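Local atomic coordinates of 2-methyl-aconitate isomerase (Shewanella oneidensis, PDB entry 5K87), a protein that catalyses the cis-trans isomerisation of 2-methyl-aconitate in the 2-methylcitrate cycle, the route by which the bacterium breaks down propionate. Residues 196-200 / 201-205; 219-222 / 223-227; 252-255 / 256-260; 334-337 / 338-341. The protein carries 1 engineered substitution. One frame throughout, in Å; residues are numbered along the deposited sequence.

How the contacts relate
Contacts 1 and 4 are two loops leaning on each other: F198 and L203 of the 196-205 loop pack against I336 and T339 of the 334-341 turn. Contact 1 lies at the surface and is mostly polar, whereas contact 4 is buried and mixes apolar packing with a helix cap. Contact 2, the hairpin end 219-227, is the most central of the four and relies on backbone bonds; the backbone N of N221 probably bonds M197 O of contact 1, and M219 CE touches D205. Contact 3 is one stretch of helix 249-266, partly buried, which reaches the hairpin where I227 meets the backbone of R259. Its chemistry combines helix bonds with an ion pair.

Contact 1: residues 196-200 / 201-205; sequences CMFPT and GNLVD
The hydroxyl of T200 joins the two halves of this loop. It donates to D205 OD2 over a short 2.6 Å from OG1, meeting the oxygen on its syn side, and accepts the backbone N-H of N202 (N to OG1 3.2 Å). With chi1 at 69°, OG1 sits between the backbone N and the carbonyl carbon of T200, which turns it to the chain that follows. The other carboxylate oxygen is also taken: N202 ND2 reaches D205 OD1 at 2.8 Å, with the acceptor close to the amide plane, so each oxygen of D205 receives one bond from the loop. An alanine in place of D205 would probably leave the T200 hydroxyl and the N202 amide without the carboxylate whose two oxygens they use, and the amide free to turn. A water donates to both T200 O and N202 OD1. The backbone explains how the chain doubles back: F198 to G201 form a type I beta turn, closed by G201 N to F198 O at 2.7 Å, and G201 has the positive phi that suits glycine, since a CB would clash with T200 O. This turn lies in the connection from strand 179-184 to strand 205-209. Further out the contact is apolar. L203 CD2 lies over one face of the F198 ring, 3.8 Å from its centroid, as a CH-pi contact displaced toward CE2, and M197 CG sits over the opposite face. I336 and T339 pack beside this pair, while R265 of helix 249-266 touches T200 and D205.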
loop_
_atom_site.group_PDB
_atom_site.type_symbol
_atom_site.label_atom_id
_atom_site.label_comp_id
_atom_site.label_asym_id
_atom_site.label_seq_id
_atom_site.Cartn_x
_atom_site.Cartn_y
_atom_site.Cartn_z
ATOM N N CYS A 196 25.156 24.904 4.297
ATOM C CA CYS A 196 24.613 26.252 4.516
ATOM C C CYS A 196 23.120 26.293 4.222
ATOM O O CYS A 196 22.583 25.412 3.549
ATOM C CB CYS A 196 25.336 27.319 3.687
ATOM S SG CYS A 196 27.117 27.371 3.909
ATOM N N MET A 197 22.446 27.321 4.723
ATOM C CA MET A 197 21.026 27.449 4.463
ATOM C C MET A 197 20.796 27.629 2.968
ATOM O O MET A 197 19.953 26.959 2.383
ATOM C CB MET A 197 20.411 28.600 5.256
ATOM C CG MET A 197 18.937 28.787 4.965
ATOM S SD MET A 197 18.076 29.733 6.234
ATOM C CE MET A 197 19.202 31.106 6.462
ATOM N N PHE A 198 21.569 28.521 2.350
ATOM C CA PHE A 198 21.483 28.750 0.913
ATOM C C PHE A 198 22.818 28.414 0.263
ATOM O O PHE A 198 23.702 29.265 0.189
ATOM C CB PHE A 198 21.096 30.205 0.636
ATOM C CG PHE A 198 19.747 30.575 1.174
ATOM C CD1 PHE A 198 18.597 30.097 0.567
ATOM C CD2 PHE A 198 19.620 31.377 2.301
ATOM C CE1 PHE A 198 17.348 30.420 1.059
ATOM C CE2 PHE A 198 18.369 31.704 2.803
ATOM C CZ PHE A 198 17.230 31.218 2.181
ATOM N N PRO A 199 22.976 27.166 -0.206
ATOM C CA PRO A 199 24.275 26.718 -0.728
ATOM C C PRO A 199 24.828 27.567 -1.875
ATOM O O PRO A 199 26.048 27.662 -2.005
ATOM C CB PRO A 199 24.005 25.278 -1.188
ATOM C CG PRO A 199 22.524 25.146 -1.245
ATOM C CD PRO A 199 21.973 26.087 -0.221
ATOM N N THR A 200 23.964 28.184 -2.674
ATOM C CA THR A 200 24.437 29.065 -3.745
ATOM C C THR A 200 24.785 30.464 -3.231
ATOM O O THR A 200 25.373 31.272 -3.953
ATOM C CB THR A 200 23.388 29.236 -4.848
ATOM O OG1 THR A 200 22.291 30.002 -4.335
ATOM C CG2 THR A 200 22.890 27.887 -5.335
ATOM N N GLY A 201 24.398 30.758 -1.996
ATOM C CA GLY A 201 24.606 32.076 -1.423
ATOM C C GLY A 201 23.537 33.079 -1.816
ATOM O O GLY A 201 23.585 34.239 -1.393
ATOM N N ASN A 202 22.570 32.635 -2.618
ATOM C CA ASN A 202 21.499 33.501 -3.106
ATOM C C ASN A 202 20.130 33.031 -2.632
ATOM O O ASN A 202 19.885 31.823 -2.527
ATOM C CB ASN A 202 21.507 33.544 -4.633
ATOM C CG ASN A 202 22.858 33.933 -5.194
ATOM O OD1 ASN A 202 23.485 34.881 -4.724
ATOM N ND2 ASN A 202 23.320 33.190 -6.195
ATOM N N LEU A 203 19.241 33.983 -2.367
ATOM C CA LEU A 203 17.869 33.677 -1.967
ATOM C C LEU A 203 17.095 33.095 -3.136
ATOM O O LEU A 203 16.251 32.213 -2.957
ATOM C CB LEU A 203 17.163 34.941 -1.480
ATOM C CG LEU A 203 17.766 35.603 -0.245
ATOM C CD1 LEU A 203 16.964 36.834 0.146
ATOM C CD2 LEU A 203 17.823 34.600 0.891
ATOM N N VAL A 204 17.361 33.619 -4.328
ATOM C CA VAL A 204 16.777 33.108 -5.557
ATOM C C VAL A 204 17.888 32.960 -6.585
ATOM O O VAL A 204 18.873 33.700 -6.567
ATOM C CB VAL A 204 15.667 34.031 -6.114
ATOM C CG1 VAL A 204 14.561 34.232 -5.078
ATOM C CG2 VAL A 204 16.241 35.366 -6.566
ATOM N N ASP A 205 17.732 31.990 -7.474
ATOM C CA ASP A 205 18.686 31.776 -8.537
ATOM C C ASP A 205 17.926 31.562 -9.821
ATOM O O ASP A 205 16.713 31.347 -9.811
ATOM C CB ASP A 205 19.552 30.552 -8.244
ATOM C CG ASP A 205 20.568 30.803 -7.153
ATOM O OD1 ASP A 205 21.600 31.443 -7.443
ATOM O OD2 ASP A 205 20.342 30.362 -6.007
HETATM O O HOH W 1 26.262 34.193 -4.101
#

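Contact 2: residues 219-222 / 223-227; sequences MINA and GIPTI
I220 and T226 face each other as the hydrogen-bonded pair of an antiparallel hairpin, and here the contact is tightest. I220 N gives its hydrogen to T226 O at 3.0 Å, and T226 N returns one to I220 O at 2.8 Å; both bonds are nearly straight. The carbonyls also receive CA-H contacts, from M219 CA to T226 O and from P225 CA to I220 O. Toward the turn the grip slackens. I224 N reaches A222 O only by a weak, bent bond, and A222 N is buried without a partner. G223 has a positive phi, where a CB would run into A222 O. T226 OG1 donates back to I224 O, approaching from above the carbonyl plane at 3.0 Å. N221 and P225, with G223 at the turn, form the more exposed side; the first two, a non-hydrogen-bonded pair, lie side by side: with CG anti to the backbone N (chi1 -160°), the N221 amide runs along the proline ring, OD1 3.5 Å from P225 CG, while ND2 bonds to G194 O. M219 and I227 share their face, CG to CG1 at 4.1 Å. I220 and T226 point the other way; I224 comes near K283, a substrate-binding lysine. With M219, P225 and I227 on helix 249-266 and I220 and T226 on helix 324-334, the hairpin lies between two helices; strand 283-288 runs parallel along 225-230.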
loop_
_atom_site.group_PDB
_atom_site.type_symbol
_atom_site.label_atom_id
_atom_site.label_comp_id
_atom_site.label_asym_id
_atom_site.label_seq_id
_atom_site.Cartn_x
_atom_site.Cartn_y
_atom_site.Cartn_z
ATOM N N MET A 219 16.923 27.496 -3.633
ATOM C CA MET A 219 17.543 26.261 -3.193
ATOM C C MET A 219 17.972 26.437 -1.751
ATOM O O MET A 219 18.835 27.262 -1.436
ATOM C CB MET A 219 18.727 25.935 -4.099
ATOM C CG MET A 219 18.273 25.450 -5.472
ATOM S SD MET A 219 19.518 25.445 -6.777
ATOM C CE MET A 219 19.575 27.191 -7.170
ATOM N N ILE A 220 17.337 25.675 -0.872
ATOM C CA ILE A 220 17.553 25.823 0.556
ATOM C C ILE A 220 17.876 24.478 1.189
ATOM O O ILE A 220 17.363 23.439 0.769
ATOM C CB ILE A 220 16.318 26.474 1.223
ATOM C CG1 ILE A 220 16.622 26.886 2.663
ATOM C CG2 ILE A 220 15.094 25.562 1.141
ATOM C CD1 ILE A 220 15.531 27.732 3.289
ATOM N N ASN A 221 18.750 24.491 2.185
ATOM C CA ASN A 221 19.063 23.279 2.915
ATOM C C ASN A 221 18.640 23.463 4.363
ATOM O O ASN A 221 19.416 23.932 5.200
ATOM C CB ASN A 221 20.544 22.937 2.806
ATOM C CG ASN A 221 20.817 21.491 3.126
ATOM O OD1 ASN A 221 20.014 20.832 3.790
ATOM N ND2 ASN A 221 21.957 20.984 2.666
ATOM N N ALA A 222 17.382 23.132 4.634
ATOM C CA ALA A 222 16.795 23.209 5.965
ATOM C C ALA A 222 15.690 22.159 6.019
ATOM O O ALA A 222 14.781 22.185 5.198
ATOM C CB ALA A 222 16.225 24.601 6.211
ATOM N N GLY A 223 15.780 21.223 6.958
ATOM C CA GLY A 223 14.887 20.078 6.988
ATOM C C GLY A 223 15.387 18.983 6.058
ATOM O O GLY A 223 15.655 17.854 6.488
ATOM N N ILE A 224 15.523 19.330 4.781
ATOM C CA ILE A 224 16.101 18.470 3.754
ATOM C C ILE A 224 16.487 19.432 2.632
ATOM O O ILE A 224 15.864 20.483 2.494
ATOM C CB ILE A 224 15.064 17.404 3.290
ATOM C CG1 ILE A 224 15.707 16.254 2.496
ATOM C CG2 ILE A 224 13.904 18.045 2.540
ATOM C CD1 ILE A 224 14.893 14.947 2.558
ATOM N N PRO A 225 17.531 19.114 1.847
ATOM C CA PRO A 225 17.830 20.026 0.734
ATOM C C PRO A 225 16.663 20.042 -0.245
ATOM O O PRO A 225 16.187 18.968 -0.644
ATOM C CB PRO A 225 19.080 19.412 0.092
ATOM C CG PRO A 225 19.682 18.557 1.151
ATOM C CD PRO A 225 18.545 18.054 1.987
ATOM N N THR A 226 16.198 21.236 -0.610
ATOM C CA THR A 226 14.987 21.389 -1.400
ATOM C C THR A 226 15.153 22.475 -2.453
ATOM O O THR A 226 15.710 23.549 -2.176
ATOM C CB THR A 226 13.773 21.743 -0.497
ATOM O OG1 THR A 226 13.642 20.754 0.532
ATOM C CG2 THR A 226 12.493 21.772 -1.310
ATOM N N ILE A 227 14.672 22.188 -3.656
ATOM C CA ILE A 227 14.618 23.139 -4.749
ATOM C C ILE A 227 13.169 23.560 -4.898
ATOM O O ILE A 227 12.310 22.715 -5.153
ATOM C CB ILE A 227 15.041 22.471 -6.064
ATOM C CG1 ILE A 227 16.434 21.859 -5.943
ATOM C CG2 ILE A 227 14.977 23.463 -7.204
ATOM C CD1 ILE A 227 16.648 20.646 -6.836
#

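Contact 3: residues 252-255 / 256-260; sequences LAKF and ETIRA
K254 and I258 meet one turn apart on helix 249-266, and four successive i to i+4 bonds run through this stretch. E256 N reaches L252 O, T257 N reaches A253 O, I258 N goes to K254 O and R259 N to F255 O, the last at 2.8 Å. The apolar contact is modest: K254 and I258 lie side by side, with CG of the lysine 4.0 Å from CD1 of the isoleucine. The lysine chain, CG anti to its own N (chi1 -176°), stays extended beyond that point, and both residues also rest on F215 of strand 213-221.

The charged interaction joins E256 and R259, three residues apart. The arginine takes the carboxylate side-on, NE to OE1 at 2.9 Å and NH2 to OE2 at 3.0 Å, both oxygens being met on their syn sides and the carboxylate lying at the edge of the guanidinium in its plane. The bend of E256 at chi2 (57°) brings its acid group along the helix to R259. Further bonds fix the pair: Q279 NE2 to OE2, and R259 NH1 and NH2 to the carbonyls of P282 and R278. A glutamine at E256, carrying no charge and only one acceptor oxygen, would probably leave NE or NH2 of R259 without its mate and the guanidinium less firmly fixed in its rotation.

F255, I258 and R259 all touch I284 of strand 283-288. This is a helix packed on a sheet by one flank, with an i to i+3 salt bridge whose two ends bond on to the loop leading to K283, a substrate-binding residue.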
loop_
_atom_site.group_PDB
_atom_site.type_symbol
_atom_site.label_atom_id
_atom_site.label_comp_id
_atom_site.label_asym_id
_atom_site.label_seq_id
_atom_site.Cartn_x
_atom_site.Cartn_y
_atom_site.Cartn_z
ATOM N N LEU A 252 7.005 13.980 -15.228
ATOM C CA LEU A 252 7.904 13.361 -14.263
ATOM C C LEU A 252 9.360 13.429 -14.726
ATOM O O LEU A 252 10.258 13.704 -13.929
ATOM C CB LEU A 252 7.486 11.921 -13.986
ATOM C CG LEU A 252 6.112 11.778 -13.325
ATOM C CD1 LEU A 252 5.733 10.313 -13.146
ATOM C CD2 LEU A 252 6.073 12.503 -11.986
ATOM N N ALA A 253 9.590 13.202 -16.017
ATOM C CA ALA A 253 10.939 13.275 -16.563
ATOM C C ALA A 253 11.489 14.704 -16.485
ATOM O O ALA A 253 12.666 14.919 -16.178
ATOM C CB ALA A 253 10.952 12.771 -17.998
ATOM N N LYS A 254 10.626 15.679 -16.743
ATOM C CA LYS A 254 11.023 17.078 -16.679
ATOM C C LYS A 254 11.419 17.467 -15.256
ATOM O O LYS A 254 12.475 18.064 -15.040
ATOM C CB LYS A 254 9.908 17.982 -17.200
ATOM C CG LYS A 254 10.273 19.460 -17.263
ATOM C CD LYS A 254 9.146 20.237 -17.930
ATOM C CE LYS A 254 9.428 21.727 -17.977
ATOM N NZ LYS A 254 8.271 22.459 -18.572
ATOM N N PHE A 255 10.582 17.113 -14.281
ATOM C CA PHE A 255 10.911 17.373 -12.881
ATOM C C PHE A 255 12.243 16.756 -12.494
ATOM O O PHE A 255 13.032 17.380 -11.787
ATOM C CB PHE A 255 9.824 16.840 -11.950
ATOM C CG PHE A 255 8.677 17.781 -11.754
ATOM C CD1 PHE A 255 8.860 18.993 -11.111
ATOM C CD2 PHE A 255 7.407 17.435 -12.169
ATOM C CE1 PHE A 255 7.799 19.855 -10.916
ATOM C CE2 PHE A 255 6.339 18.286 -11.974
ATOM C CZ PHE A 255 6.534 19.503 -11.353
ATOM N N GLU A 256 12.500 15.543 -12.969
ATOM C CA GLU A 256 13.736 14.870 -12.609
ATOM C C GLU A 256 14.969 15.580 -13.175
ATOM O O GLU A 256 15.986 15.684 -12.497
ATOM C CB GLU A 256 13.693 13.386 -12.985
ATOM C CG GLU A 256 14.983 12.622 -12.645
ATOM C CD GLU A 256 15.396 12.685 -11.171
ATOM O OE1 GLU A 256 14.579 13.024 -10.286
ATOM O OE2 GLU A 256 16.570 12.372 -10.891
ATOM N N THR A 257 14.876 16.056 -14.417
ATOM C CA THR A 257 15.988 16.788 -15.021
ATOM C C THR A 257 16.249 18.095 -14.272
ATOM O O THR A 257 17.395 18.454 -14.021
ATOM C CB THR A 257 15.757 17.061 -16.523
ATOM O OG1 THR A 257 15.538 15.819 -17.208
ATOM C CG2 THR A 257 16.973 17.752 -17.123
ATOM N N ILE A 258 15.182 18.793 -13.896
ATOM C CA ILE A 258 15.319 20.023 -13.133
ATOM C C ILE A 258 15.934 19.729 -11.758
ATOM O O ILE A 258 16.829 20.445 -11.305
ATOM C CB ILE A 258 13.985 20.768 -12.991
ATOM C CG1 ILE A 258 13.436 21.139 -14.374
ATOM C CG2 ILE A 258 14.190 22.023 -12.170
ATOM C CD1 ILE A 258 11.993 21.611 -14.363
ATOM N N ARG A 259 15.465 18.660 -11.111
ATOM C CA ARG A 259 15.996 18.255 -9.811
ATOM C C ARG A 259 17.499 17.962 -9.896
ATOM O O ARG A 259 18.270 18.374 -9.034
ATOM C CB ARG A 259 15.238 17.041 -9.265
ATOM C CG ARG A 259 15.528 16.735 -7.796
ATOM C CD ARG A 259 14.929 15.387 -7.366
ATOM N NE ARG A 259 15.666 14.280 -7.958
ATOM C CZ ARG A 259 16.737 13.713 -7.414
ATOM N NH1 ARG A 259 17.199 14.092 -6.227
ATOM N NH2 ARG A 259 17.347 12.739 -8.066
ATOM N N ALA A 260 17.909 17.253 -10.946
ATOM C CA ALA A 260 19.320 16.934 -11.149
ATOM C C ALA A 260 20.159 18.196 -11.314
ATOM O O ALA A 260 21.224 18.331 -10.718
ATOM C CB ALA A 260 19.479 16.041 -12.358
#

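Contact 4: residues 334-337 / 338-341; sequences AAIP and GTLV
I336 to T339 make a type II beta turn, closed by a long, weak bond from T339 N to I336 O at 3.3 Å, almost straight at 175°. G338 takes the third position with a positive phi, where a CB would collide with P337 O. The side chains of I336 and T339 cross: CG2 of the threonine lies 3.9 Å from CB of the isoleucine and 3.5 Å from I336 O. That methyl is anti to the carbonyl carbon of T339, while a chi1 of 68° directs OG1 at the first turn of the coming helix. T339 is thus the N-cap of helix 340-344: OG1 accepts the backbone N-H of N342 and gives its own hydrogen to A333 O at the end of helix 324-334. The turn connects helix 324-334 to helix 340-344, and N342 bridges it, its OD1 accepting G338 N and its ND2 donating to A334 O. V341 CG1 approaches A334 from the new helix, 3.8 Å from its CB and 3.7 Å from its N, and I330 and A333 pack against the same valine. W375 of strand 374-391 touches I336 and P337.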
loop_
_atom_site.group_PDB
_atom_site.type_symbol
_atom_site.label_atom_id
_atom_site.label_comp_id
_atom_site.label_asym_id
_atom_site.label_seq_id
_atom_site.Cartn_x
_atom_site.Cartn_y
_atom_site.Cartn_z
ATOM N N ALA A 334 9.956 30.422 3.967
ATOM C CA ALA A 334 8.914 31.434 4.077
ATOM C C ALA A 334 9.306 32.535 5.056
ATOM O O ALA A 334 8.856 33.680 4.916
ATOM C CB ALA A 334 7.599 30.817 4.488
ATOM N N ALA A 335 10.140 32.196 6.035
ATOM C CA ALA A 335 10.564 33.147 7.064
ATOM C C ALA A 335 11.712 34.050 6.609
ATOM O O ALA A 335 12.086 34.999 7.312
ATOM C CB ALA A 335 10.965 32.399 8.327
ATOM N N ILE A 336 12.290 33.748 5.456
ATOM C CA ILE A 336 13.380 34.556 4.923
ATOM C C ILE A 336 12.870 35.431 3.779
ATOM O O ILE A 336 12.575 34.931 2.690
ATOM C CB ILE A 336 14.514 33.672 4.398
ATOM C CG1 ILE A 336 14.952 32.663 5.462
ATOM C CG2 ILE A 336 15.685 34.534 3.955
ATOM C CD1 ILE A 336 15.501 33.297 6.714
ATOM N N PRO A 337 12.761 36.748 4.021
ATOM C CA PRO A 337 12.193 37.639 3.005
ATOM C C PRO A 337 12.953 37.554 1.686
ATOM O O PRO A 337 14.178 37.640 1.676
ATOM C CB PRO A 337 12.346 39.024 3.635
ATOM C CG PRO A 337 12.305 38.751 5.107
ATOM C CD PRO A 337 13.037 37.455 5.286
ATOM N N GLY A 338 12.226 37.344 0.596
ATOM C CA GLY A 338 12.838 37.303 -0.718
ATOM C C GLY A 338 12.977 35.933 -1.361
ATOM O O GLY A 338 13.229 35.851 -2.557
ATOM N N THR A 339 12.850 34.847 -0.598
ATOM C CA THR A 339 12.846 33.524 -1.235
ATOM C C THR A 339 11.575 33.376 -2.055
ATOM O O THR A 339 10.604 34.101 -1.843
ATOM C CB THR A 339 12.903 32.362 -0.223
ATOM O OG1 THR A 339 11.680 32.310 0.513
ATOM C CG2 THR A 339 14.090 32.494 0.720
ATOM N N LEU A 340 11.563 32.435 -2.995
ATOM C CA LEU A 340 10.364 32.207 -3.790
ATOM C C LEU A 340 9.184 31.783 -2.921
ATOM O O LEU A 340 8.039 32.093 -3.225
ATOM C CB LEU A 340 10.614 31.157 -4.871
ATOM C CG LEU A 340 11.552 31.551 -6.009
ATOM C CD1 LEU A 340 11.414 30.558 -7.150
ATOM C CD2 LEU A 340 11.274 32.968 -6.490
ATOM N N VAL A 341 9.471 31.054 -1.845
ATOM C CA VAL A 341 8.429 30.614 -0.931
ATOM C C VAL A 341 7.847 31.825 -0.198
ATOM O O VAL A 341 6.639 32.005 -0.112
ATOM C CB VAL A 341 8.991 29.598 0.082
ATOM C CG1 VAL A 341 7.925 29.182 1.076
ATOM C CG2 VAL A 341 9.573 28.372 -0.643
#